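Side-chain contacts in Non-catalytic protein 1 (Piromyces equi, PDB 1WCU), which probably binds plant cell-wall polysaccharides such as cellulose and mannans without cleaving them, as a family 29 carbohydrate-binding module: residues S7-T12 / N56-G61; D43-I48 / E73-V78; G62-Q67 / Y112-I117; Q79-Y84 / E88-G93; V119-G122 / P128-M131. One frame throughout, in Å; residues are numbered along the deposited sequence. Where two conformers were deposited one is given.

Contact 1 (S7-T12 / N56-G61); sequences SVVYET and NYYGKG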
# COMPACT_ATOMS: atom_id res chain seq x y z
N SER A 7 -9.46 2.32 7.17
CA SER A 7 -8.80 3.55 6.73
C SER A 7 -8.74 3.49 5.21
O SER A 7 -7.99 2.67 4.66
CB SER A 7 -7.36 3.65 7.25
OG SER A 7 -7.28 3.73 8.67
N VAL A 8 -9.48 4.36 4.53
CA VAL A 8 -9.50 4.39 3.06
C VAL A 8 -8.46 5.42 2.61
O VAL A 8 -8.66 6.62 2.75
CB VAL A 8 -10.90 4.73 2.52
CG1 VAL A 8 -10.91 4.76 1.00
CG2 VAL A 8 -11.93 3.72 3.03
N VAL A 9 -7.34 4.94 2.08
CA VAL A 9 -6.19 5.80 1.77
C VAL A 9 -6.37 6.49 0.41
O VAL A 9 -6.08 7.67 0.24
CB VAL A 9 -4.89 4.97 1.76
CG1 VAL A 9 -3.69 5.81 1.37
CG2 VAL A 9 -4.67 4.27 3.10
N TYR A 10 -6.86 5.71 -0.54
CA TYR A 10 -7.04 6.15 -1.91
C TYR A 10 -8.08 5.29 -2.61
O TYR A 10 -8.00 4.06 -2.54
CB TYR A 10 -5.71 6.09 -2.68
CG TYR A 10 -5.86 6.42 -4.15
CD1 TYR A 10 -6.02 5.43 -5.10
CD2 TYR A 10 -5.87 7.75 -4.60
CE1 TYR A 10 -6.21 5.73 -6.45
CE2 TYR A 10 -6.06 8.05 -5.93
CZ TYR A 10 -6.22 7.05 -6.86
OH TYR A 10 -6.43 7.33 -8.19
N GLU A 11 -9.05 5.91 -3.28
CA GLU A 11 -10.03 5.18 -4.07
C GLU A 11 -9.69 5.28 -5.55
O GLU A 11 -9.08 4.36 -6.11
CB GLU A 11 -11.46 5.67 -3.76
CG GLU A 11 -11.95 5.18 -2.39
CD GLU A 11 -13.44 5.49 -2.17
OE1 GLU A 11 -13.81 6.65 -2.39
OE2 GLU A 11 -14.22 4.58 -1.75
N THR A 12 -10.04 6.41 -6.16
CA THR A 12 -9.68 6.77 -7.53
C THR A 12 -9.43 8.29 -7.53
O THR A 12 -9.46 8.92 -6.47
CB THR A 12 -10.80 6.40 -8.52
OG1 THR A 12 -12.04 7.00 -8.08
CG2 THR A 12 -10.97 4.88 -8.62
N ASN A 56 -1.48 7.95 14.95
CA ASN A 56 -0.09 7.58 15.05
C ASN A 56 0.18 6.26 14.33
O ASN A 56 1.30 6.04 13.88
CB ASN A 56 0.36 7.50 16.51
CG ASN A 56 0.28 8.84 17.20
OD1 ASN A 56 -0.54 9.05 18.10
ND2 ASN A 56 1.09 9.77 16.73
N TYR A 57 -0.83 5.38 14.21
CA TYR A 57 -0.70 4.11 13.48
C TYR A 57 -1.96 3.81 12.69
O TYR A 57 -3.04 4.28 13.05
CB TYR A 57 -0.45 2.94 14.45
CG TYR A 57 0.73 3.14 15.36
CD1 TYR A 57 2.03 2.93 14.93
CD2 TYR A 57 0.54 3.54 16.68
CE1 TYR A 57 3.10 3.13 15.78
CE2 TYR A 57 1.59 3.71 17.52
CZ TYR A 57 2.87 3.52 17.08
OH TYR A 57 3.91 3.73 17.99
N TYR A 58 -1.83 3.03 11.62
CA TYR A 58 -2.99 2.39 11.01
C TYR A 58 -3.66 1.48 12.04
O TYR A 58 -4.87 1.56 12.24
CB TYR A 58 -2.57 1.56 9.80
CG TYR A 58 -2.28 2.37 8.56
CD1 TYR A 58 -3.31 2.74 7.71
CD2 TYR A 58 -0.99 2.73 8.20
CE1 TYR A 58 -3.06 3.46 6.55
CE2 TYR A 58 -0.74 3.45 7.06
CZ TYR A 58 -1.78 3.83 6.23
OH TYR A 58 -1.51 4.54 5.07
N GLY A 59 -2.87 0.62 12.65
CA GLY A 59 -3.35 -0.35 13.62
C GLY A 59 -2.29 -1.39 13.88
O GLY A 59 -1.15 -1.24 13.43
N LYS A 60 -2.66 -2.43 14.61
CA LYS A 60 -1.76 -3.52 15.00
C LYS A 60 -2.32 -4.78 14.36
O LYS A 60 -3.44 -5.18 14.64
CB LYS A 60 -1.70 -3.63 16.52
CG LYS A 60 -0.78 -4.72 17.03
CD LYS A 60 -0.59 -4.62 18.53
CE LYS A 60 0.37 -5.68 19.04
NZ LYS A 60 -0.26 -6.99 19.16
N GLY A 61 -1.55 -5.40 13.49
CA GLY A 61 -2.09 -6.47 12.64
C GLY A 61 -3.09 -5.91 11.65
O GLY A 61 -2.99 -4.75 11.25

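Contact 2 (D43-I48 / E73-V78); sequences DEYGAI and EGLVKV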
# COMPACT_ATOMS: atom_id res chain seq x y z
N ASP A 43 16.40 2.37 -12.92
CA ASP A 43 17.30 1.40 -12.29
C ASP A 43 17.23 1.35 -10.76
O ASP A 43 18.08 0.72 -10.13
CB ASP A 43 18.75 1.57 -12.78
CG ASP A 43 18.85 1.50 -14.28
OD1 ASP A 43 18.43 0.48 -14.87
OD2 ASP A 43 19.34 2.47 -14.87
N GLU A 44 16.20 1.95 -10.16
CA GLU A 44 16.07 1.96 -8.70
C GLU A 44 14.96 1.08 -8.16
O GLU A 44 13.91 0.90 -8.79
CB GLU A 44 15.81 3.38 -8.19
CG GLU A 44 16.83 4.46 -8.58
CD GLU A 44 18.15 4.38 -7.84
OE1 GLU A 44 18.24 3.71 -6.81
OE2 GLU A 44 19.13 5.01 -8.34
N TYR A 45 15.19 0.55 -6.96
CA TYR A 45 14.22 -0.22 -6.18
C TYR A 45 13.36 0.81 -5.46
O TYR A 45 13.46 1.01 -4.26
CB TYR A 45 14.99 -1.10 -5.20
CG TYR A 45 14.25 -2.09 -4.35
CD1 TYR A 45 13.13 -2.76 -4.80
CD2 TYR A 45 14.75 -2.43 -3.09
CE1 TYR A 45 12.50 -3.72 -4.02
CE2 TYR A 45 14.14 -3.40 -2.31
CZ TYR A 45 13.02 -4.04 -2.78
OH TYR A 45 12.40 -5.02 -2.02
N GLY A 46 12.51 1.48 -6.23
CA GLY A 46 11.77 2.63 -5.74
C GLY A 46 10.44 2.24 -5.14
O GLY A 46 9.87 1.22 -5.50
N ALA A 47 9.94 3.11 -4.27
CA ALA A 47 8.75 2.83 -3.47
C ALA A 47 7.88 4.05 -3.27
O ALA A 47 8.38 5.17 -3.18
CB ALA A 47 9.14 2.34 -2.11
N ILE A 48 6.58 3.81 -3.10
CA ILE A 48 5.75 4.73 -2.33
C ILE A 48 5.65 4.19 -0.90
O ILE A 48 5.80 2.98 -0.67
CB ILE A 48 4.35 4.95 -2.93
CG1 ILE A 48 3.60 3.62 -3.09
CG2 ILE A 48 4.44 5.76 -4.19
CD1 ILE A 48 2.13 3.82 -3.38
N GLU A 73 6.27 -6.11 -11.30
CA GLU A 73 5.92 -6.91 -10.13
C GLU A 73 6.67 -6.34 -8.95
O GLU A 73 7.57 -5.52 -9.11
CB GLU A 73 6.28 -8.37 -10.35
CG GLU A 73 7.76 -8.64 -10.62
CD GLU A 73 8.04 -10.09 -10.95
OE1 GLU A 73 7.30 -10.68 -11.78
OE2 GLU A 73 9.00 -10.66 -10.39
N GLY A 74 6.34 -6.81 -7.76
CA GLY A 74 7.04 -6.31 -6.60
C GLY A 74 6.48 -6.70 -5.26
O GLY A 74 5.82 -7.72 -5.14
N LEU A 75 6.79 -5.89 -4.24
CA LEU A 75 6.51 -6.21 -2.85
C LEU A 75 5.64 -5.16 -2.20
O LEU A 75 5.67 -3.98 -2.55
CB LEU A 75 7.82 -6.30 -2.08
CG LEU A 75 8.73 -7.48 -2.48
CD1 LEU A 75 10.07 -7.46 -1.80
CD2 LEU A 75 8.07 -8.80 -2.21
N VAL A 76 4.81 -5.62 -1.26
CA VAL A 76 4.07 -4.77 -0.33
C VAL A 76 4.63 -5.02 1.08
O VAL A 76 4.85 -6.17 1.48
CB VAL A 76 2.56 -5.03 -0.41
CG1 VAL A 76 1.79 -4.11 0.52
CG2 VAL A 76 2.08 -4.82 -1.84
N LYS A 77 4.90 -3.93 1.79
CA LYS A 77 5.54 -4.00 3.09
C LYS A 77 4.88 -3.01 4.04
O LYS A 77 4.11 -2.15 3.62
CB LYS A 77 7.02 -3.64 2.98
CG LYS A 77 7.82 -4.39 1.93
CD LYS A 77 9.24 -3.89 1.88
CE LYS A 77 10.13 -4.58 0.86
NZ LYS A 77 11.53 -4.37 1.28
N VAL A 78 5.22 -3.11 5.32
CA VAL A 78 4.92 -2.07 6.30
C VAL A 78 6.22 -1.55 6.92
O VAL A 78 7.22 -2.27 6.96
CB VAL A 78 3.93 -2.55 7.42
CG1 VAL A 78 2.60 -2.96 6.80
CG2 VAL A 78 4.51 -3.67 8.23

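Contact 3 (G62-Q67 / Y112-I117); sequences GCIYLQ and YQFDRI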
# COMPACT_ATOMS: atom_id res chain seq x y z
N GLY A 62 -4.06 -6.72 11.26
CA GLY A 62 -5.09 -6.31 10.31
C GLY A 62 -4.85 -6.80 8.89
O GLY A 62 -4.16 -7.81 8.67
N CYS A 63 -5.42 -6.07 7.94
CA CYS A 63 -5.40 -6.46 6.54
C CYS A 63 -5.17 -5.25 5.67
O CYS A 63 -5.80 -4.20 5.88
CB CYS A 63 -6.72 -7.11 6.18
SG CYS A 63 -6.72 -7.87 4.51
N ILE A 64 -4.29 -5.39 4.69
CA ILE A 64 -4.10 -4.38 3.66
C ILE A 64 -4.70 -4.91 2.35
O ILE A 64 -4.30 -5.98 1.87
CB ILE A 64 -2.59 -4.04 3.46
CG1 ILE A 64 -2.01 -3.38 4.72
CG2 ILE A 64 -2.37 -3.14 2.25
CD1 ILE A 64 -0.50 -3.38 4.81
N TYR A 65 -5.64 -4.16 1.80
CA TYR A 65 -6.30 -4.45 0.52
C TYR A 65 -5.90 -3.38 -0.48
O TYR A 65 -5.84 -2.19 -0.14
CB TYR A 65 -7.82 -4.45 0.69
CG TYR A 65 -8.60 -4.56 -0.60
CD1 TYR A 65 -8.87 -3.44 -1.34
CD2 TYR A 65 -9.06 -5.78 -1.06
CE1 TYR A 65 -9.60 -3.53 -2.54
CE2 TYR A 65 -9.78 -5.88 -2.25
CZ TYR A 65 -10.04 -4.75 -2.97
OH TYR A 65 -10.75 -4.83 -4.17
N LEU A 66 -5.65 -3.78 -1.72
CA LEU A 66 -5.59 -2.84 -2.85
C LEU A 66 -5.77 -3.58 -4.16
O LEU A 66 -5.67 -4.82 -4.21
CB LEU A 66 -4.28 -2.04 -2.85
CG LEU A 66 -3.02 -2.73 -3.38
CD1 LEU A 66 -1.90 -1.70 -3.58
CD2 LEU A 66 -2.57 -3.82 -2.46
N GLN A 67 -6.02 -2.80 -5.20
CA GLN A 67 -6.02 -3.31 -6.58
C GLN A 67 -4.81 -2.75 -7.32
O GLN A 67 -4.46 -1.57 -7.18
CB GLN A 67 -7.31 -2.93 -7.30
CG GLN A 67 -8.55 -3.50 -6.63
CD GLN A 67 -9.85 -3.21 -7.36
OE1 GLN A 67 -10.94 -3.45 -6.81
NE2 GLN A 67 -9.76 -2.67 -8.56
N TYR A 112 2.97 -6.43 14.48
CA TYR A 112 3.34 -5.17 13.84
C TYR A 112 2.25 -4.12 13.95
O TYR A 112 1.18 -4.25 13.39
CB TYR A 112 3.63 -5.38 12.35
CG TYR A 112 4.73 -6.37 12.03
CD1 TYR A 112 5.79 -6.56 12.92
CD2 TYR A 112 4.71 -7.09 10.86
CE1 TYR A 112 6.81 -7.47 12.64
CE2 TYR A 112 5.75 -8.01 10.57
CZ TYR A 112 6.77 -8.18 11.48
OH TYR A 112 7.81 -9.07 11.23
N GLN A 113 2.57 -3.07 14.71
CA GLN A 113 1.74 -1.88 14.79
C GLN A 113 2.46 -0.78 14.01
O GLN A 113 3.56 -0.39 14.37
CB GLN A 113 1.53 -1.50 16.26
CG GLN A 113 0.60 -0.33 16.45
CD GLN A 113 0.27 -0.10 17.89
OE1 GLN A 113 1.04 -0.46 18.79
NE2 GLN A 113 -0.88 0.53 18.14
N PHE A 114 1.86 -0.34 12.91
CA PHE A 114 2.62 0.33 11.84
C PHE A 114 1.94 1.59 11.32
O PHE A 114 0.71 1.72 11.45
CB PHE A 114 2.86 -0.65 10.68
CG PHE A 114 1.60 -0.99 9.92
CD1 PHE A 114 0.70 -1.93 10.41
CD2 PHE A 114 1.28 -0.32 8.75
CE1 PHE A 114 -0.48 -2.21 9.74
CE2 PHE A 114 0.10 -0.59 8.06
CZ PHE A 114 -0.79 -1.54 8.57
N ASP A 115 2.72 2.50 10.74
CA ASP A 115 2.20 3.79 10.29
C ASP A 115 2.32 4.04 8.78
O ASP A 115 1.90 5.09 8.31
CB ASP A 115 2.85 4.96 11.04
CG ASP A 115 4.27 5.20 10.62
OD1 ASP A 115 4.74 4.48 9.74
OD2 ASP A 115 4.91 6.13 11.19
N ARG A 116 2.88 3.08 8.04
CA ARG A 116 3.18 3.27 6.61
C ARG A 116 3.00 1.97 5.83
O ARG A 116 3.50 0.91 6.25
CB ARG A 116 4.61 3.77 6.42
CG ARG A 116 4.77 5.26 6.31
CD ARG A 116 6.20 5.70 6.53
NE ARG A 116 6.49 5.72 7.95
CZ ARG A 116 7.57 6.23 8.51
NH1 ARG A 116 8.60 6.63 7.78
NH2 ARG A 116 7.64 6.27 9.82
N ILE A 117 2.33 2.08 4.68
CA ILE A 117 2.15 1.01 3.72
C ILE A 117 3.07 1.27 2.52
O ILE A 117 2.93 2.28 1.81
CB ILE A 117 0.68 0.94 3.22
CG1 ILE A 117 -0.26 0.64 4.39
CG2 ILE A 117 0.55 -0.13 2.12
CD1 ILE A 117 -1.74 0.78 4.08

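Contact 4 (Q79-Y84 / E88-G93); sequences QGVRGY and EAFNVG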
# COMPACT_ATOMS: atom_id res chain seq x y z
N GLN A 79 6.21 -0.29 7.35
CA GLN A 79 7.30 0.26 8.13
C GLN A 79 6.72 1.21 9.19
O GLN A 79 5.50 1.27 9.39
CB GLN A 79 8.36 0.95 7.24
CG GLN A 79 7.87 2.24 6.61
CD GLN A 79 8.89 3.02 5.81
OE1 GLN A 79 8.55 3.60 4.78
NE2 GLN A 79 10.13 3.12 6.32
N GLY A 80 7.57 1.92 9.92
CA GLY A 80 7.12 2.70 11.07
C GLY A 80 6.49 1.79 12.12
O GLY A 80 5.49 2.15 12.75
N VAL A 81 7.11 0.63 12.31
CA VAL A 81 6.59 -0.38 13.23
C VAL A 81 7.04 -0.09 14.66
O VAL A 81 8.22 0.15 14.92
CB VAL A 81 7.02 -1.80 12.80
CG1 VAL A 81 6.46 -2.88 13.73
CG2 VAL A 81 6.53 -2.08 11.38
N ARG A 82 6.09 -0.09 15.59
CA ARG A 82 6.40 0.23 16.98
C ARG A 82 7.39 -0.80 17.49
O ARG A 82 7.17 -2.09 17.34
CB ARG A 82 5.11 0.21 17.81
CG ARG A 82 5.19 0.86 19.20
CD ARG A 82 3.80 0.80 19.80
NE ARG A 82 3.77 1.38 21.13
CZ ARG A 82 2.66 1.56 21.83
NH1 ARG A 82 1.51 1.21 21.32
NH2 ARG A 82 2.74 2.07 23.05
N GLY A 83 8.44 -0.31 18.12
CA GLY A 83 9.52 -1.15 18.65
C GLY A 83 10.77 -1.17 17.78
O GLY A 83 11.81 -1.64 18.20
N TYR A 84 10.66 -0.63 16.58
CA TYR A 84 11.75 -0.67 15.57
C TYR A 84 12.18 0.71 15.11
O TYR A 84 11.46 1.68 15.25
CB TYR A 84 11.30 -1.47 14.34
CG TYR A 84 11.08 -2.94 14.59
CD1 TYR A 84 9.87 -3.41 15.03
CD2 TYR A 84 12.10 -3.87 14.36
CE1 TYR A 84 9.67 -4.77 15.26
CE2 TYR A 84 11.91 -5.21 14.58
CZ TYR A 84 10.70 -5.66 15.01
OH TYR A 84 10.54 -7.03 15.21
N GLU A 88 13.09 0.37 9.15
CA GLU A 88 13.03 -1.08 8.92
C GLU A 88 11.67 -1.47 8.35
O GLU A 88 10.63 -1.06 8.86
CB GLU A 88 13.37 -1.88 10.20
CG GLU A 88 13.56 -3.38 9.92
CD GLU A 88 14.29 -4.14 10.99
OE1 GLU A 88 14.63 -3.55 12.03
OE2 GLU A 88 14.53 -5.36 10.76
N ALA A 89 11.69 -2.22 7.25
CA ALA A 89 10.47 -2.62 6.56
C ALA A 89 10.25 -4.13 6.65
O ALA A 89 11.22 -4.93 6.75
CB ALA A 89 10.50 -2.18 5.12
N PHE A 90 8.98 -4.52 6.66
CA PHE A 90 8.58 -5.92 6.82
C PHE A 90 7.66 -6.33 5.70
O PHE A 90 6.61 -5.70 5.50
CB PHE A 90 7.91 -6.11 8.19
CG PHE A 90 8.78 -5.68 9.33
CD1 PHE A 90 8.84 -4.36 9.72
CD2 PHE A 90 9.60 -6.60 9.96
CE1 PHE A 90 9.68 -3.96 10.74
CE2 PHE A 90 10.44 -6.19 10.99
CZ PHE A 90 10.47 -4.88 11.36
N ASN A 91 8.02 -7.39 4.98
CA ASN A 91 7.25 -7.81 3.83
C ASN A 91 5.94 -8.43 4.28
O ASN A 91 5.94 -9.27 5.19
CB ASN A 91 8.01 -8.85 2.97
CG ASN A 91 8.78 -8.20 1.78
OD1 ASN A 91 10.02 -8.34 1.63
ND2 ASN A 91 8.03 -7.56 0.89
N VAL A 92 4.84 -8.04 3.64
CA VAL A 92 3.53 -8.64 3.89
C VAL A 92 2.94 -9.34 2.67
O VAL A 92 1.98 -10.10 2.80
CB VAL A 92 2.50 -7.63 4.47
CG1 VAL A 92 2.99 -7.08 5.80
CG2 VAL A 92 2.17 -6.51 3.49
N GLY A 93 3.51 -9.11 1.49
CA GLY A 93 3.00 -9.79 0.30
C GLY A 93 3.68 -9.34 -0.96
O GLY A 93 4.61 -8.54 -0.89
O HOH W 1 9.73 0.08 11.17

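Contact 5 (V119-G122 / P128-M131); sequences VQDG and PIYM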
# COMPACT_ATOMS: atom_id res chain seq x y z
N VAL A 119 4.68 0.14 -1.20
CA VAL A 119 4.57 -0.63 -2.45
C VAL A 119 5.86 -0.35 -3.19
O VAL A 119 6.24 0.81 -3.33
CB VAL A 119 3.35 -0.24 -3.31
CG1 VAL A 119 3.24 -1.11 -4.56
CG2 VAL A 119 2.07 -0.37 -2.49
N GLN A 120 6.54 -1.39 -3.66
CA GLN A 120 7.90 -1.27 -4.16
C GLN A 120 8.12 -2.12 -5.42
O GLN A 120 7.63 -3.25 -5.50
CB GLN A 120 8.89 -1.67 -3.04
CG GLN A 120 10.29 -1.22 -3.22
CD GLN A 120 11.09 -1.14 -1.91
OE1 GLN A 120 10.70 -1.65 -0.83
NE2 GLN A 120 12.22 -0.50 -2.00
N ASP A 121 8.83 -1.55 -6.40
CA ASP A 121 9.13 -2.22 -7.68
C ASP A 121 10.35 -3.12 -7.59
O ASP A 121 11.47 -2.64 -7.67
CB ASP A 121 9.36 -1.15 -8.77
CG ASP A 121 9.54 -1.74 -10.14
OD1 ASP A 121 9.27 -2.96 -10.34
OD2 ASP A 121 9.83 -0.95 -11.06
N GLY A 122 10.13 -4.42 -7.49
CA GLY A 122 11.22 -5.36 -7.24
C GLY A 122 12.27 -5.41 -8.34
O GLY A 122 13.47 -5.35 -8.04
N PRO A 128 5.33 1.86 -14.87
CA PRO A 128 4.30 2.32 -13.95
C PRO A 128 3.50 1.18 -13.31
O PRO A 128 3.20 0.16 -13.95
CB PRO A 128 3.42 3.22 -14.81
CG PRO A 128 3.63 2.73 -16.20
CD PRO A 128 5.09 2.34 -16.25
N ILE A 129 3.20 1.37 -12.02
CA ILE A 129 2.39 0.46 -11.22
C ILE A 129 1.14 1.25 -10.85
O ILE A 129 1.23 2.22 -10.08
CB ILE A 129 3.17 -0.00 -9.97
CG1 ILE A 129 4.43 -0.78 -10.39
CG2 ILE A 129 2.28 -0.86 -9.07
CD1 ILE A 129 5.47 -0.83 -9.32
N TYR A 130 0.00 0.87 -11.42
CA TYR A 130 -1.27 1.57 -11.23
C TYR A 130 -2.07 0.94 -10.10
O TYR A 130 -2.22 -0.28 -10.05
CB TYR A 130 -2.12 1.53 -12.52
CG TYR A 130 -1.44 2.12 -13.74
CD1 TYR A 130 -0.65 1.34 -14.56
CD2 TYR A 130 -1.59 3.47 -14.07
CE1 TYR A 130 -0.02 1.86 -15.68
CE2 TYR A 130 -0.96 4.02 -15.18
CZ TYR A 130 -0.19 3.20 -15.99
OH TYR A 130 0.46 3.75 -17.10
N MET A 131 -2.57 1.78 -9.20
CA MET A 131 -3.25 1.28 -8.00
C MET A 131 -4.59 1.98 -7.78
O MET A 131 -4.73 3.16 -8.08
CB MET A 131 -2.36 1.48 -6.76
CG MET A 131 -1.14 0.59 -6.79
SD MET A 131 0.12 1.06 -5.61
CE MET A 131 1.04 2.23 -6.58

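Contact 1 (S7-T12 / N56-G61)
At one end of the core of this beta-sandwich, the ring of Tyr-58 packs edge-on against Val-9 and Ser-7 on strand 6-10. Tyr-58 sits in the connection between strands 47-52 and 62-70, and one edge of its ring, from CD1 to OH, meets strand 6-10. The touching atoms follow one another along that edge: CD1 lies 4.2 Å from Ser-7 CB, CE1 lies 3.9 Å from Val-9 CG2, and OH comes to 3.7 Å from the same Val-9 CG2. Both partners lie near the ring plane, so this is packing against a rim and not over a face. Val-9 meets the long axis of the tyrosine at about a right angle. Its CG1 is anti to the backbone N (chi1 177°), which leaves CG2 as the methyl that reaches the phenol end. The polar end of the ring is satisfied despite its buried place, because Tyr-58 OH is hydrogen-bonded to Leu-50 O. That bond ties the phenol end to strand 47-52, while Phe-114 meets the tyrosine ring with the planes only about 20° apart. On the strand side, Val-9 and Tyr-10 both face Ile-134 and form a classic beta bulge. A tyrosine reaching from the connection between the two sheets to the bulged strand 6-10, 118 Å² being buried between the two segments, is in keeping with a beta-jelly-roll sandwich.

Contact 2 (D43-I48 / E73-V78)
Leu-75 is the first residue of segment 73-78 to meet Tyr-45, and Lys-77, two positions on, is the second. Both side chains leave the same side of strand 74-79, as alternate residues of a strand do, and both converge on one atom, the phenol oxygen. Leu-75 sends CD1 to within 3.4 Å of Tyr-45 OH, its side chain running at a slant to the tyrosine; this is a methyl packed beside a hydroxyl. Lys-77 and Tyr-45 come at each other from opposite directions. With CG anti to the carbonyl carbon (chi1 -52°) and the rest of the chain extended, the lysine's ammonium end travels far enough to place NZ 3.5 Å from Tyr-45 OH, in a weak hydrogen bond given by the lysine, while CE stays at 3.7 Å from the same oxygen. On the other side, Tyr-45 is the centre of an inverse gamma turn ahead of strand 47-52. Its first torsion, with CG opposite the backbone N (chi1 -174°), helps carry the ring across toward strand 74-79, while its backbone O is hydrogen-bonded to Gln-120 NE2 of the intervening strand 116-121. The contact lies at the surface and buries just 87 Å². One weak bond, one methyl and one methylene contact suggest a lightly held phenol, whose oxygen probably feels the positive charge of the lysine beside it.

Contact 3 (G62-Q67 / Y112-I117)
Ile-64 and Ile-117 reach toward each other tip to tip, and the ring of Phe-114 comes in beside them at a slant. Ile-64 projects from strand 62-70 and Ile-117 from strand 116-121, their CA atoms 8.3 Å apart. Both have CG1 anti to the carbonyl carbon, and two pairs of atoms meet: Ile-64 CD1 lies 4.0 Å from Ile-117 CG1, and the two CG2 methyls are 4.2 Å apart. The same CD1 also meets Phe-114 CZ at 4.2 Å. Phe-114 CG stands between the backbone N and the carbonyl carbon, a crowded position (chi1 70°), and its CB points toward strand 62-70; the ring's far end thereby arrives at the isoleucine tip. Tyr-136 meets this ring with the planes about 80° apart, and Val-78 of strand 74-79 touches both Phe-114 and Ile-64, extending the apolar cluster.

Asp-115 and Arg-116, which follow Phe-114, behave differently. Both face Gln-79 in a classic beta bulge, and the arginine grips its neighbour side-on: NE reaches Asp-115 OD1 at 2.8 Å, nearly straight at 174°, and NH2 reaches OD2 at 3.1 Å. Lys-51 also pairs with the carboxylate and Glu-86 with the guanidinium, so each charge has a second mate. Branched aliphatic tips meeting between facing sheets, with an aromatic ring at their flank, form the hydrophobic interior expected of a beta-jelly-roll.

Contact 4 (Q79-Y84 / E88-G93)
In the beta-hairpin of antiparallel strands 74-79 and 90-98, Phe-90 turns back onto Val-81 and Tyr-84 of the long connecting loop. Its CB points toward that loop, and CG, anti to the carbonyl carbon (chi1 -57°), starts the ring in that direction. From there CD1 meets Val-81 CG2 at 3.6 Å. CE1 stays beside the same valine, 3.7 Å from CG2, while CD2 packs near the hydroxyl of Tyr-112. CE2 approaches the Tyr-84 ring, and at the tip CZ stands 3.4 Å above its plane, over the centre. This is a T-shaped stack, the edge of Phe-90 toward the face of Tyr-84, with centroids 4.7 Å apart and planes at 67°. An alanine here would probably leave that face of Tyr-84 without its edge-on partner and open a gap beside Val-81 CG2. Glu-88 adds OE1 at 3.5 Å from Tyr-84 CD2, its carboxylate plane 84° from the ring. The loop backbone makes a type II turn from Val-81 to Tyr-84, and a water joins its start to the returning chain, accepting from Val-81 N at 2.9 Å and sitting 2.7 Å from Glu-88 O.

Contact 5 (V119-G122 / P128-M131)
Non-polar atoms make the contact between the two segments, with Met-131 set against Val-119 and Ile-129 against Asp-121. The sulfur does the touching in the first pair. Met-131 SD lies 3.9 Å from Val-119 CG1 and 3.9 Å from Val-119 CG2, with Val-119 CB a little farther at 4.2 Å, so it faces the fork of the valine about equally from both methyls. The two side chains come tip to tip. Met-131 is nearly straight as far as the sulfur and then bends there (chi3 -88°), turning its end methyl off that line. In the second pair Ile-129 CD1, the end of the longer branch, meets the CB methylene of Asp-121 at 3.9 Å, and the carboxylate takes no part in the touch.

The two strands belong to facing sheets of the beta-sandwich. Strand 116-121 runs through the five-stranded sheet, with Val-119 hydrogen-bonded through its backbone to Ile-48 and Asp-121 to Gly-46, whereas Ile-129 on strand 129-137 pairs with Leu-38 in the other. The CA atoms of Asp-121 and Ile-129 are 8.1 Å apart, and 163 Å² is buried between the segments.

Polar bonds of the buried carboxylate lead away from the contact. Asp-121 CB points toward segment 128-131, and the first torsion (chi1 -174°, CG anti to the backbone N) turns the carboxylate to its partners: OD2 is hydrogen-bonded to Ser-125 OG in the connection between the segments, and OD1 to Thr-72 OG1 in the loop before strand 74-79.

Overall arrangement
From the N terminus, contact 1 closes the first long loop, bringing strand 6-10 to the connection after strand 47-52. Contact 2 opens inside that loop and closes beyond it at 73-78, so the two cross; it links the turn before strand 47-52 to strand 74-79 in the five-stranded sheet. Contact 3 starts at 62-67 before contact 2 has closed, crosses it in turn, and joins the two sheets across the core. Contact 4 is nested within the loop of contact 3 and closes the hairpin end between strands 74-79 and 90-98. Last, contact 5 spans a short loop and again joins the sheets, about 18 Å centre to centre from contact 1, on the opposite side of the chain's centre.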